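Local structure of beta-galactoside alpha-2,6-sialyltransferase (2Z4T) at residues N347-N350 with P355-V358; F357-T362 with N380-A385; Y374-I379 with N505-V510; L400-H405 with T413-N418. The protein transfers sialic acid from a CMP-linked donor to galactoside acceptors such as lactose, forming an alpha-2,6 linkage, as a glycosyltransferase of the GT-B fold. All coordinates share one frame; numbering follows the deposited sequence.

Contact 1. Residues N347-N350 with P355-V358. With MG (magnesium ion), chain K.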
loop_
_atom_site.group_PDB
_atom_site.type_symbol
_atom_site.label_atom_id
_atom_site.label_comp_id
_atom_site.label_asym_id
_atom_site.label_seq_id
_atom_site.Cartn_x
_atom_site.Cartn_y
_atom_site.Cartn_z
ATOM N N ASN A 347 -6.632 25.971 2.886
ATOM C CA ASN A 347 -7.582 27.096 2.985
ATOM C C ASN A 347 -8.281 27.071 4.328
ATOM O O ASN A 347 -8.393 28.108 4.978
ATOM C CB ASN A 347 -8.657 27.085 1.889
ATOM C CG ASN A 347 -8.111 27.393 0.515
ATOM O OD1 ASN A 347 -7.072 28.038 0.376
ATOM N ND2 ASN A 347 -8.820 26.936 -0.516
ATOM N N GLU A 348 -8.766 25.898 4.734
ATOM C CA GLU A 348 -9.503 25.787 5.996
ATOM C C GLU A 348 -8.653 26.097 7.221
ATOM O O GLU A 348 -9.123 26.776 8.131
ATOM C CB GLU A 348 -10.186 24.440 6.121
ATOM C CG GLU A 348 -11.403 24.339 5.241
ATOM C CD GLU A 348 -11.700 22.911 4.807
ATOM O OE1 GLU A 348 -10.834 22.005 4.989
ATOM O OE2 GLU A 348 -12.818 22.706 4.277
ATOM N N TYR A 349 -7.400 25.638 7.227
ATOM C CA TYR A 349 -6.433 26.030 8.254
ATOM C C TYR A 349 -6.243 27.558 8.386
ATOM O O TYR A 349 -5.788 28.013 9.443
ATOM C CB TYR A 349 -5.046 25.409 7.981
ATOM C CG TYR A 349 -4.845 23.944 8.334
ATOM C CD1 TYR A 349 -5.753 23.253 9.135
ATOM C CD2 TYR A 349 -3.717 23.246 7.872
ATOM C CE1 TYR A 349 -5.558 21.908 9.452
ATOM C CE2 TYR A 349 -3.512 21.893 8.192
ATOM C CZ TYR A 349 -4.435 21.237 8.982
ATOM O OH TYR A 349 -4.250 19.925 9.329
ATOM N N ASN A 350 -6.638 28.338 7.361
ATOM C CA ASN A 350 -5.981 29.631 7.059
ATOM C C ASN A 350 -6.339 31.078 7.425
ATOM O O ASN A 350 -5.380 31.864 7.432
ATOM C CB ASN A 350 -5.432 29.670 5.623
ATOM C CG ASN A 350 -3.940 29.357 5.567
ATOM O OD1 ASN A 350 -3.371 29.133 4.492
ATOM N ND2 ASN A 350 -3.304 29.312 6.739
ATOM N N PRO A 355 -5.213 28.387 16.325
ATOM C CA PRO A 355 -4.407 27.226 15.936
ATOM C C PRO A 355 -5.370 26.090 15.626
ATOM O O PRO A 355 -6.509 26.144 16.063
ATOM C CB PRO A 355 -3.598 26.918 17.198
ATOM C CG PRO A 355 -4.412 27.528 18.337
ATOM C CD PRO A 355 -4.974 28.783 17.729
ATOM N N ASN A 356 -4.940 25.088 14.868
ATOM C CA ASN A 356 -5.846 24.024 14.450
ATOM C C ASN A 356 -5.619 22.700 15.147
ATOM O O ASN A 356 -4.478 22.253 15.320
ATOM C CB ASN A 356 -5.754 23.847 12.939
ATOM C CG ASN A 356 -5.820 25.164 12.223
ATOM O OD1 ASN A 356 -6.736 25.959 12.449
ATOM N ND2 ASN A 356 -4.826 25.433 11.399
ATOM N N PHE A 357 -6.728 22.076 15.527
ATOM C CA PHE A 357 -6.727 20.847 16.295
ATOM C C PHE A 357 -7.413 19.772 15.469
ATOM O O PHE A 357 -8.515 19.995 14.974
ATOM C CB PHE A 357 -7.466 21.080 17.617
ATOM C CG PHE A 357 -7.907 19.821 18.318
ATOM C CD1 PHE A 357 -7.043 18.737 18.476
ATOM C CD2 PHE A 357 -9.176 19.746 18.878
ATOM C CE1 PHE A 357 -7.454 17.582 19.137
ATOM C CE2 PHE A 357 -9.593 18.607 19.559
ATOM C CZ PHE A 357 -8.735 17.522 19.692
ATOM N N VAL A 358 -6.753 18.629 15.289
ATOM C CA VAL A 358 -7.383 17.493 14.638
ATOM C C VAL A 358 -7.630 16.417 15.675
ATOM O O VAL A 358 -6.699 15.992 16.358
ATOM C CB VAL A 358 -6.533 16.892 13.468
ATOM C CG1 VAL A 358 -7.167 15.570 12.942
ATOM C CG2 VAL A 358 -6.375 17.887 12.333
HETATM MG MG MG K . -6.748 28.575 11.651
#

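Contact 2. Residues F357-T362 with N380-A385. With C5P (cytidine-5'-monophosphate), chain C.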
loop_
_atom_site.group_PDB
_atom_site.type_symbol
_atom_site.label_atom_id
_atom_site.label_comp_id
_atom_site.label_asym_id
_atom_site.label_seq_id
_atom_site.Cartn_x
_atom_site.Cartn_y
_atom_site.Cartn_z
ATOM N N PHE A 357 -6.728 22.076 15.527
ATOM C CA PHE A 357 -6.727 20.847 16.295
ATOM C C PHE A 357 -7.413 19.772 15.469
ATOM O O PHE A 357 -8.515 19.995 14.974
ATOM C CB PHE A 357 -7.466 21.080 17.617
ATOM C CG PHE A 357 -7.907 19.821 18.318
ATOM C CD1 PHE A 357 -7.043 18.737 18.476
ATOM C CD2 PHE A 357 -9.176 19.746 18.878
ATOM C CE1 PHE A 357 -7.454 17.582 19.137
ATOM C CE2 PHE A 357 -9.593 18.607 19.559
ATOM C CZ PHE A 357 -8.735 17.522 19.692
ATOM N N VAL A 358 -6.753 18.629 15.289
ATOM C CA VAL A 358 -7.383 17.493 14.638
ATOM C C VAL A 358 -7.630 16.417 15.675
ATOM O O VAL A 358 -6.699 15.992 16.358
ATOM C CB VAL A 358 -6.533 16.892 13.468
ATOM C CG1 VAL A 358 -7.167 15.570 12.942
ATOM C CG2 VAL A 358 -6.375 17.887 12.333
ATOM N N PHE A 359 -8.885 16.009 15.825
ATOM C CA PHE A 359 -9.193 14.856 16.634
ATOM C C PHE A 359 -9.201 13.642 15.724
ATOM O O PHE A 359 -9.881 13.664 14.679
ATOM C CB PHE A 359 -10.537 14.993 17.353
ATOM C CG PHE A 359 -10.966 13.735 18.049
ATOM C CD1 PHE A 359 -10.535 13.461 19.338
ATOM C CD2 PHE A 359 -11.755 12.793 17.389
ATOM C CE1 PHE A 359 -10.911 12.282 19.976
ATOM C CE2 PHE A 359 -12.140 11.604 18.012
ATOM C CZ PHE A 359 -11.713 11.346 19.310
ATOM N N THR A 360 -8.458 12.591 16.100
ATOM C CA THR A 360 -8.446 11.359 15.311
ATOM C C THR A 360 -9.352 10.310 15.948
ATOM O O THR A 360 -9.207 10.001 17.132
ATOM C CB THR A 360 -7.005 10.788 15.099
ATOM O OG1 THR A 360 -6.432 10.370 16.348
ATOM C CG2 THR A 360 -6.116 11.818 14.479
ATOM N N GLY A 361 -10.281 9.754 15.168
ATOM C CA GLY A 361 -11.280 8.826 15.723
ATOM C C GLY A 361 -10.887 7.370 15.592
ATOM O O GLY A 361 -9.836 7.055 15.050
ATOM N N THR A 362 -11.735 6.484 16.100
ATOM C CA THR A 362 -11.539 5.054 15.945
ATOM C C THR A 362 -12.835 4.365 15.486
ATOM O O THR A 362 -13.873 5.007 15.340
ATOM C CB THR A 362 -11.029 4.393 17.256
ATOM O OG1 THR A 362 -10.511 3.091 16.968
ATOM C CG2 THR A 362 -12.148 4.275 18.291
ATOM N N ASN A 380 -17.280 12.600 23.931
ATOM C CA ASN A 380 -16.818 12.977 25.235
ATOM C C ASN A 380 -15.313 13.283 25.263
ATOM O O ASN A 380 -14.873 14.183 26.001
ATOM C CB ASN A 380 -17.197 11.935 26.286
ATOM C CG ASN A 380 -16.979 12.447 27.691
ATOM O OD1 ASN A 380 -17.544 13.459 28.072
ATOM N ND2 ASN A 380 -16.143 11.770 28.453
ATOM N N VAL A 381 -14.532 12.559 24.465
ATOM C CA VAL A 381 -13.096 12.826 24.395
ATOM C C VAL A 381 -12.828 14.179 23.736
ATOM O O VAL A 381 -12.037 14.969 24.261
ATOM C CB VAL A 381 -12.306 11.702 23.720
ATOM C CG1 VAL A 381 -10.829 12.075 23.594
ATOM C CG2 VAL A 381 -12.468 10.426 24.512
ATOM N N ILE A 382 -13.500 14.460 22.612
ATOM C CA ILE A 382 -13.397 15.779 21.971
ATOM C C ILE A 382 -13.738 16.871 23.002
ATOM O O ILE A 382 -13.027 17.872 23.121
ATOM C CB ILE A 382 -14.286 15.880 20.698
ATOM C CG1 ILE A 382 -13.767 14.927 19.612
ATOM C CG2 ILE A 382 -14.332 17.309 20.142
ATOM C CD1 ILE A 382 -14.761 14.586 18.570
ATOM N N ASN A 383 -14.801 16.653 23.768
ATOM C CA ASN A 383 -15.245 17.635 24.757
ATOM C C ASN A 383 -14.218 17.915 25.822
ATOM O O ASN A 383 -14.019 19.061 26.212
ATOM C CB ASN A 383 -16.580 17.236 25.376
ATOM C CG ASN A 383 -17.725 17.434 24.415
ATOM O OD1 ASN A 383 -17.581 18.151 23.423
ATOM N ND2 ASN A 383 -18.863 16.794 24.687
ATOM N N ASN A 384 -13.532 16.866 26.254
ATOM C CA ASN A 384 -12.460 17.026 27.220
ATOM C C ASN A 384 -11.352 17.960 26.725
ATOM O O ASN A 384 -10.836 18.784 27.488
ATOM C CB ASN A 384 -11.930 15.651 27.591
ATOM C CG ASN A 384 -12.617 15.098 28.816
ATOM O OD1 ASN A 384 -12.261 15.478 29.933
ATOM N ND2 ASN A 384 -13.625 14.217 28.625
ATOM N N ALA A 385 -11.037 17.856 25.433
ATOM C CA ALA A 385 -10.016 18.681 24.771
ATOM C C ALA A 385 -10.376 20.164 24.595
ATOM O O ALA A 385 -9.491 21.030 24.693
ATOM C CB ALA A 385 -9.621 18.064 23.409
HETATM O O3P C5P C . -6.827 3.021 14.035
HETATM P P C5P C . -6.093 1.939 13.334
HETATM O O1P C5P C . -7.123 0.975 12.763
HETATM O O2P C5P C . -4.944 1.385 14.151
HETATM O "O5'" C5P C . -5.360 2.649 12.126
HETATM C "C5'" C5P C . -4.820 1.930 11.039
HETATM C "C4'" C5P C . -4.603 2.973 9.944
HETATM O "O4'" C5P C . -5.858 3.562 9.576
HETATM C "C3'" C5P C . -3.765 4.158 10.388
HETATM O "O3'" C5P C . -2.370 3.962 10.186
HETATM C "C2'" C5P C . -4.241 5.233 9.451
HETATM O "O2'" C5P C . -3.737 5.008 8.133
HETATM C "C1'" C5P C . -5.703 4.962 9.306
HETATM N N1 C5P C . -6.465 5.801 10.228
HETATM C C2 C5P C . -6.736 7.150 9.870
HETATM N N3 C5P C . -7.459 7.950 10.693
HETATM C C4 C5P C . -7.929 7.479 11.880
HETATM C C5 C5P C . -7.676 6.145 12.263
HETATM C C6 C5P C . -6.937 5.313 11.404
HETATM O O2 C5P C . -6.310 7.627 8.808
HETATM N N4 C5P C . -8.658 8.307 12.671
#

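Contact 3. Residues Y374-I379 with N505-V510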
loop_
_atom_site.group_PDB
_atom_site.type_symbol
_atom_site.label_atom_id
_atom_site.label_comp_id
_atom_site.label_asym_id
_atom_site.label_seq_id
_atom_site.Cartn_x
_atom_site.Cartn_y
_atom_site.Cartn_z
ATOM N N TYR A 374 -19.405 3.950 21.061
ATOM C CA TYR A 374 -18.159 4.474 20.518
ATOM C C TYR A 374 -18.316 5.928 20.083
ATOM O O TYR A 374 -17.422 6.744 20.315
ATOM C CB TYR A 374 -17.650 3.604 19.356
ATOM C CG TYR A 374 -16.671 2.535 19.788
ATOM C CD1 TYR A 374 -17.035 1.559 20.730
ATOM C CD2 TYR A 374 -15.370 2.506 19.274
ATOM C CE1 TYR A 374 -16.119 0.574 21.153
ATOM C CE2 TYR A 374 -14.440 1.520 19.697
ATOM C CZ TYR A 374 -14.827 0.560 20.630
ATOM O OH TYR A 374 -13.923 -0.401 21.038
ATOM N N ALA A 375 -19.448 6.272 19.477
ATOM C CA ALA A 375 -19.640 7.639 19.059
ATOM C C ALA A 375 -19.744 8.528 20.293
ATOM O O ALA A 375 -19.084 9.576 20.373
ATOM C CB ALA A 375 -20.858 7.765 18.208
ATOM N N LYS A 376 -20.548 8.100 21.264
ATOM C CA LYS A 376 -20.820 8.924 22.429
ATOM C C LYS A 376 -19.541 9.152 23.252
ATOM O O LYS A 376 -19.296 10.260 23.731
ATOM C CB LYS A 376 -22.003 8.375 23.235
ATOM C CG LYS A 376 -22.089 8.850 24.699
ATOM C CD LYS A 376 -23.410 8.400 25.355
ATOM C CE LYS A 376 -23.252 7.938 26.815
ATOM N NZ LYS A 376 -22.971 9.092 27.699
ATOM N N GLN A 377 -18.707 8.126 23.356
ATOM C CA GLN A 377 -17.418 8.255 24.040
ATOM C C GLN A 377 -16.410 9.205 23.353
ATOM O O GLN A 377 -15.714 9.985 24.027
ATOM C CB GLN A 377 -16.788 6.886 24.271
ATOM C CG GLN A 377 -17.514 6.047 25.339
ATOM C CD GLN A 377 -17.802 6.809 26.650
ATOM O OE1 GLN A 377 -16.888 7.321 27.298
ATOM N NE2 GLN A 377 -19.088 6.894 27.024
ATOM N N GLN A 378 -16.327 9.135 22.027
ATOM C CA GLN A 378 -15.405 9.988 21.306
ATOM C C GLN A 378 -15.840 11.461 21.361
ATOM O O GLN A 378 -14.999 12.364 21.444
ATOM C CB GLN A 378 -15.196 9.475 19.883
ATOM C CG GLN A 378 -14.412 8.150 19.850
ATOM C CD GLN A 378 -14.273 7.555 18.451
ATOM O OE1 GLN A 378 -13.425 7.985 17.659
ATOM N NE2 GLN A 378 -15.097 6.549 18.147
ATOM N N ILE A 379 -17.153 11.686 21.332
ATOM C CA ILE A 379 -17.720 13.000 21.573
ATOM C C ILE A 379 -17.255 13.492 22.949
ATOM O O ILE A 379 -16.832 14.644 23.114
ATOM C CB ILE A 379 -19.250 12.969 21.475
ATOM C CG1 ILE A 379 -19.670 12.884 19.993
ATOM C CG2 ILE A 379 -19.873 14.210 22.160
ATOM C CD1 ILE A 379 -21.171 12.647 19.746
ATOM N N ASN A 505 -16.868 13.295 32.693
ATOM C CA ASN A 505 -18.013 13.373 31.815
ATOM C C ASN A 505 -18.391 14.840 31.473
ATOM O O ASN A 505 -18.908 15.596 32.321
ATOM C CB ASN A 505 -19.194 12.616 32.425
ATOM C CG ASN A 505 -20.369 12.490 31.468
ATOM O OD1 ASN A 505 -20.329 12.990 30.336
ATOM N ND2 ASN A 505 -21.430 11.829 31.921
ATOM N N CYS A 506 -18.154 15.221 30.222
ATOM C CA CYS A 506 -18.390 16.574 29.792
ATOM C C CYS A 506 -19.735 16.760 29.102
ATOM O O CYS A 506 -19.975 17.809 28.512
ATOM C CB CYS A 506 -17.273 17.021 28.873
ATOM S SG CYS A 506 -15.652 16.910 29.631
ATOM N N GLU A 507 -20.616 15.766 29.178
ATOM C CA GLU A 507 -21.806 15.788 28.315
ATOM C C GLU A 507 -22.756 16.947 28.614
ATOM O O GLU A 507 -23.386 17.491 27.694
ATOM C CB GLU A 507 -22.524 14.427 28.266
ATOM C CG GLU A 507 -23.395 14.095 29.453
ATOM C CD GLU A 507 -23.797 12.614 29.530
ATOM O OE1 GLU A 507 -23.871 12.088 30.669
ATOM O OE2 GLU A 507 -24.044 11.961 28.476
ATOM N N THR A 508 -22.845 17.334 29.890
ATOM C CA THR A 508 -23.741 18.435 30.308
ATOM C C THR A 508 -23.196 19.804 29.955
ATOM O O THR A 508 -23.886 20.784 30.149
ATOM C CB THR A 508 -23.983 18.469 31.842
ATOM O OG1 THR A 508 -22.731 18.728 32.512
ATOM C CG2 THR A 508 -24.612 17.153 32.354
ATOM N N GLY A 509 -21.965 19.884 29.468
ATOM C CA GLY A 509 -21.335 21.174 29.256
ATOM C C GLY A 509 -20.348 21.522 30.364
ATOM O O GLY A 509 -19.479 22.394 30.196
ATOM N N VAL A 510 -20.469 20.855 31.509
ATOM C CA VAL A 510 -19.434 20.958 32.531
ATOM C C VAL A 510 -18.788 19.580 32.669
ATOM O O VAL A 510 -19.480 18.549 32.659
ATOM C CB VAL A 510 -19.993 21.481 33.899
ATOM C CG1 VAL A 510 -18.853 21.824 34.865
ATOM C CG2 VAL A 510 -20.920 22.707 33.692
HETATM O O HOH W 1 -20.879 11.086 27.728
#

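Contact 4. Residues L400-H405 with T413-N418. With C5P (cytidine-5'-monophosphate), chain C.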
loop_
_atom_site.group_PDB
_atom_site.type_symbol
_atom_site.label_atom_id
_atom_site.label_comp_id
_atom_site.label_asym_id
_atom_site.label_seq_id
_atom_site.Cartn_x
_atom_site.Cartn_y
_atom_site.Cartn_z
ATOM N N LEU A 400 -11.613 23.322 15.280
ATOM C CA LEU A 400 -11.836 21.905 15.468
ATOM C C LEU A 400 -11.905 21.182 14.124
ATOM O O LEU A 400 -12.719 21.551 13.271
ATOM C CB LEU A 400 -13.144 21.717 16.233
ATOM C CG LEU A 400 -13.597 20.296 16.568
ATOM C CD1 LEU A 400 -12.521 19.511 17.317
ATOM C CD2 LEU A 400 -14.883 20.390 17.378
ATOM N N PHE A 401 -11.068 20.142 13.968
ATOM C CA PHE A 401 -10.998 19.290 12.771
ATOM C C PHE A 401 -11.156 17.823 13.142
ATOM O O PHE A 401 -10.745 17.392 14.232
ATOM C CB PHE A 401 -9.670 19.501 12.046
ATOM C CG PHE A 401 -9.554 20.856 11.390
ATOM C CD1 PHE A 401 -9.721 20.991 10.020
ATOM C CD2 PHE A 401 -9.289 21.985 12.138
ATOM C CE1 PHE A 401 -9.630 22.220 9.405
ATOM C CE2 PHE A 401 -9.199 23.238 11.538
ATOM C CZ PHE A 401 -9.383 23.357 10.158
ATOM N N PHE A 402 -11.749 17.047 12.240
ATOM C CA PHE A 402 -12.012 15.639 12.518
ATOM C C PHE A 402 -11.465 14.716 11.447
ATOM O O PHE A 402 -11.618 14.983 10.265
ATOM C CB PHE A 402 -13.514 15.413 12.729
ATOM C CG PHE A 402 -13.919 13.958 12.899
ATOM C CD1 PHE A 402 -13.470 13.205 13.987
ATOM C CD2 PHE A 402 -14.779 13.359 11.988
ATOM C CE1 PHE A 402 -13.865 11.878 14.158
ATOM C CE2 PHE A 402 -15.183 12.041 12.146
ATOM C CZ PHE A 402 -14.727 11.292 13.237
ATOM N N LYS A 403 -10.853 13.621 11.884
ATOM C CA LYS A 403 -10.383 12.512 11.041
ATOM C C LYS A 403 -10.777 11.274 11.873
ATOM O O LYS A 403 -9.936 10.810 12.626
ATOM C CB LYS A 403 -8.857 12.662 10.988
ATOM C CG LYS A 403 -8.104 11.626 10.167
ATOM C CD LYS A 403 -8.698 11.584 8.763
ATOM C CE LYS A 403 -8.188 10.445 8.020
ATOM N NZ LYS A 403 -8.766 9.157 8.390
ATOM N N GLY A 404 -11.964 10.643 11.768
ATOM C CA GLY A 404 -12.480 9.813 10.684
ATOM C C GLY A 404 -11.350 8.801 10.644
ATOM O O GLY A 404 -10.584 8.893 9.702
ATOM N N HIS A 405 -11.277 7.748 11.470
ATOM C CA HIS A 405 -11.460 6.333 11.047
ATOM C C HIS A 405 -12.099 5.931 9.719
ATOM O O HIS A 405 -13.296 6.083 9.525
ATOM C CB HIS A 405 -11.685 5.322 12.179
ATOM C CG HIS A 405 -10.852 4.081 12.031
ATOM N ND1 HIS A 405 -11.080 3.137 11.046
ATOM C CD2 HIS A 405 -9.768 3.641 12.722
ATOM C CE1 HIS A 405 -10.179 2.174 11.143
ATOM N NE2 HIS A 405 -9.376 2.452 12.158
ATOM N N THR A 413 -20.474 9.713 11.260
ATOM C CA THR A 413 -21.565 10.659 11.039
ATOM C C THR A 413 -22.148 11.186 12.367
ATOM O O THR A 413 -22.410 12.376 12.493
ATOM C CB THR A 413 -22.653 10.169 9.996
ATOM O OG1 THR A 413 -23.723 9.501 10.665
ATOM C CG2 THR A 413 -22.051 9.244 8.926
ATOM N N LEU A 414 -22.280 10.309 13.367
ATOM C CA LEU A 414 -22.740 10.711 14.699
ATOM C C LEU A 414 -21.843 11.773 15.340
ATOM O O LEU A 414 -22.347 12.761 15.880
ATOM C CB LEU A 414 -22.865 9.506 15.630
ATOM C CG LEU A 414 -24.051 8.580 15.346
ATOM C CD1 LEU A 414 -23.858 7.246 16.017
ATOM C CD2 LEU A 414 -25.386 9.224 15.784
ATOM N N ILE A 415 -20.524 11.568 15.267
ATOM C CA ILE A 415 -19.547 12.522 15.808
ATOM C C ILE A 415 -19.656 13.832 15.053
ATOM O O ILE A 415 -19.624 14.902 15.640
ATOM C CB ILE A 415 -18.086 11.990 15.714
ATOM C CG1 ILE A 415 -17.863 10.847 16.693
ATOM C CG2 ILE A 415 -17.077 13.088 15.982
ATOM C CD1 ILE A 415 -16.569 10.089 16.451
ATOM N N MET A 416 -19.817 13.725 13.747
ATOM C CA MET A 416 -19.816 14.871 12.864
ATOM C C MET A 416 -21.013 15.777 13.109
ATOM O O MET A 416 -20.857 16.996 13.160
ATOM C CB MET A 416 -19.753 14.399 11.411
ATOM C CG MET A 416 -19.097 15.356 10.441
ATOM S SD MET A 416 -17.503 16.112 10.906
ATOM C CE MET A 416 -17.834 17.726 10.163
ATOM N N GLN A 417 -22.200 15.200 13.296
ATOM C CA GLN A 417 -23.383 16.046 13.483
ATOM C C GLN A 417 -23.509 16.623 14.892
ATOM O O GLN A 417 -24.350 17.485 15.158
ATOM C CB GLN A 417 -24.676 15.373 13.007
ATOM C CG GLN A 417 -24.928 13.968 13.514
ATOM C CD GLN A 417 -25.760 13.122 12.534
ATOM O OE1 GLN A 417 -25.806 13.397 11.323
ATOM N NE2 GLN A 417 -26.408 12.081 13.057
ATOM N N ASN A 418 -22.633 16.180 15.783
ATOM C CA ASN A 418 -22.542 16.808 17.085
ATOM C C ASN A 418 -21.847 18.179 17.078
ATOM O O ASN A 418 -21.981 18.927 18.043
ATOM C CB ASN A 418 -21.862 15.879 18.095
ATOM C CG ASN A 418 -22.252 16.210 19.511
ATOM O OD1 ASN A 418 -21.427 16.639 20.323
ATOM N ND2 ASN A 418 -23.533 16.057 19.806
HETATM O O3P C5P C . -6.827 3.021 14.035
HETATM P P C5P C . -6.093 1.939 13.334
HETATM O O1P C5P C . -7.123 0.975 12.763
HETATM O O2P C5P C . -4.944 1.385 14.151
HETATM O "O5'" C5P C . -5.360 2.649 12.126
HETATM C "C5'" C5P C . -4.820 1.930 11.039
HETATM C "C4'" C5P C . -4.603 2.973 9.944
HETATM O "O4'" C5P C . -5.858 3.562 9.576
HETATM C "C3'" C5P C . -3.765 4.158 10.388
HETATM O "O3'" C5P C . -2.370 3.962 10.186
HETATM C "C2'" C5P C . -4.241 5.233 9.451
HETATM O "O2'" C5P C . -3.737 5.008 8.133
HETATM C "C1'" C5P C . -5.703 4.962 9.306
HETATM N N1 C5P C . -6.465 5.801 10.228
HETATM C C2 C5P C . -6.736 7.150 9.870
HETATM N N3 C5P C . -7.459 7.950 10.693
HETATM C C4 C5P C . -7.929 7.479 11.880
HETATM C C5 C5P C . -7.676 6.145 12.263
HETATM C C6 C5P C . -6.937 5.313 11.404
HETATM O O2 C5P C . -6.310 7.627 8.808
HETATM N N4 C5P C . -8.658 8.307 12.671
#

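Contact 1. Residues N347-N350 with P355-V358
The ring of Tyr349 overlaps the carboxamide of Asn356 at its CD1 side, and the two planes lie only 9° apart. Tyr349 CD1 comes to 3.6 Å from Asn356 CG, and the methylene follows along the same side of the ring, with Asn356 CB 3.9 Å from Tyr349 CD1. Further along the ring, the phenol oxygen Tyr349 OH grazes the methyl Val358 CG2 at 4.2 Å. That hydroxyl has its polar partner elsewhere, in a hydrogen bond with the carbonyl of Met439, while Phe401 of the adjacent strand meets the tyrosine ring edge-to-face.

The aromatic contact flanks a metal site. Tyr349 CG stands anti to its own carbonyl carbon (chi1 -78°), which swings the ring away from the peptide oxygen, and Tyr349 O binds the magnesium ion at 2.5 Å. Asn356 belongs to the same site, which Ser352, Leu354 and Asp399 complete, so the ion ties the C-terminal part of helix 342-349 to the start of strand 356-360 across the short loop between them. This strand is an inner one of the parallel, Rossmann-like sheet of a GT-B domain, and the ion lies by its N-terminal end, whereas the nucleotide binds near its C-terminal end. The Asn356 side chain is buried between the tyrosine and the strand 399-403, which supplies Asp399 and Phe401, and the backbone nitrogen of Asn356 is hydrogen-bonded to the carboxylate of Asp442.

Contact 2. Residues F357-T362 with N380-A385
One face of the Phe359 ring carries Ile382, and its edge meets Val381. Ile382 CG1 sits 3.5 Å from the centroid of the Phe359 ring and 16° off the normal, a CH-pi contact, with Ile382 CD1 over the CD2 rim of the same face, 3.7 Å from Phe359 CD2. Near the ring plane, Val381 CG1 abuts Phe359 CE1 at 3.6 Å. The second ring, Phe357, has Phe359 N above one face and receives the methyl Ala385 CB 3.9 Å from Phe357 CZ. Two apart on the strand, both phenylalanines point at the helix, and CG anti to the backbone nitrogen (chi1 162° and 172°) carries each ring outward from there.

Within the helix, Asn384 ND2 bonds Asn380 O at 2.9 Å from the face of that carbonyl opposite to the one used by Asn384 N. Just past the C-terminal end of the strand, Gly361 O accepts the cytosine amino group of CMP, C5P N4, at 2.9 Å in a nearly straight bond. Residues 357-360 and 380-385 run nearly antiparallel, at 154°; their strand 356-360 and helix 371-386 open a beta-alpha-beta unit that strand 399-403 completes, and Phe462 and Val464 of strand 460-465 pack against Val381 from the same sheet.

Contact 3. Residues Y374-I379 with N505-V510
Lys376 and Glu507 meet across this contact through a salt bridge, with Lys376 NZ 3.2 Å from Glu507 OE2; as a hydrogen bond it is weak. A water reinforces the join: it accepts from Lys376 NZ at 2.9 Å and donates to Asn505 OD1 at 3.3 Å, so the ammonium group is linked to the loop by a direct and a relayed path. The lysine reaches out by leaving its backbone with CG anti to N (chi1 160°) and bending only near the end of its chain. A glycerol molecule, probably from the crystallisation liquor, also bonds its nitrogen.

One shell further out, Asn505 positions the glutamate. Asn505 OD1 accepts from Glu507 N at 3.0 Å, forming an Asx turn, and Asn505 ND2 donates to Glu507 OE1 at 2.8 Å. The second bond keeps to the asparagine's amide plane but strikes the carboxylate from above its plane. Held by one oxygen in this way, the carboxylate presents the other to the lysine. The backbone beneath is a type I turn from Cys506 to Gly509, closed by Gly509 N to Cys506 O at 3.0 Å, and an ST turn beginning at Thr508 overlaps its end. The disulfide from Cys506 to Cys511 staples the loop.

The C-terminal loop thus lies along helix 371-386, hydrogen-bonded through Cys506 N to Asn380 OD1, while Ala375 and Gln378 of the same helix pack on helix 410-417.

Contact 4. Residues L400-H405 with T413-N418
Apolar and aromatic contacts carry this interface, and all of them centre on Phe402. Ile415 lays its CG2 methyl over one face of the Phe402 ring, 4.0 Å from the centroid and 16° off the normal, a CH-pi arrangement; the other branch extends past the rim, with Ile415 CD1 3.9 Å from Phe402 CZ. The opposite face is occupied by the backbone nitrogen of Gly404, so the ring is sandwiched between the helix and the turn that follows its own strand. Met416 adds a Met-aromatic contact, Met416 SD lying 4.0 Å from Phe402 CD2 and oblique to the ring. Phe402 points at the helix from the strand, and CG anti to the backbone nitrogen (chi1 175°) carries the ring on between Ile415 and Gly404 N.

Polar interactions belong to the C-terminal end of the strand and the turn after it, where CMP binds. Lys403 O accepts from the cytosine amino nitrogen C5P N4 at 2.8 Å. Beyond Gly404, whose positive phi turns the chain, His405 NE2 donates to the phosphate oxygen C5P O1P at 2.8 Å and almost in line (171°), the phosphate being met at the edge of the imidazole. The second ring nitrogen, His405 ND1, is engaged by Gly407 N, which fixes the rotation of the ring.

In the fold, strand 399-403 and helix 410-417 belong to a beta-alpha-beta unit leading to strand 423-424, with strand 356-360 as the neighbour on the inner side of the sheet and helix 371-386 packed against Ile415.

Overall arrangement
Contacts 1, 2 and 4 are buried, all built on the neighbouring strands 356-360 and 399-403, whereas contact 3 lies at the surface. The difference shows in the chemistry: phenylalanine rings and aliphatic branches fill contacts 2 and 4, while contact 3 relies on a charge pair and water. Contact 1 combines aromatic packing with a metal, at the end of the sheet remote from the nucleotide; contacts 2 and 4 both touch CMP through the strand ends. Helix 371-386 serves contacts 2 and 3 with different faces, and a probable hydrogen bond from Thr362 N to Gln378 OE1 (2.7 Å) links them. Between contacts 1 and 4, Phe357 O and Phe401 N, 2.7 Å apart, join the strands.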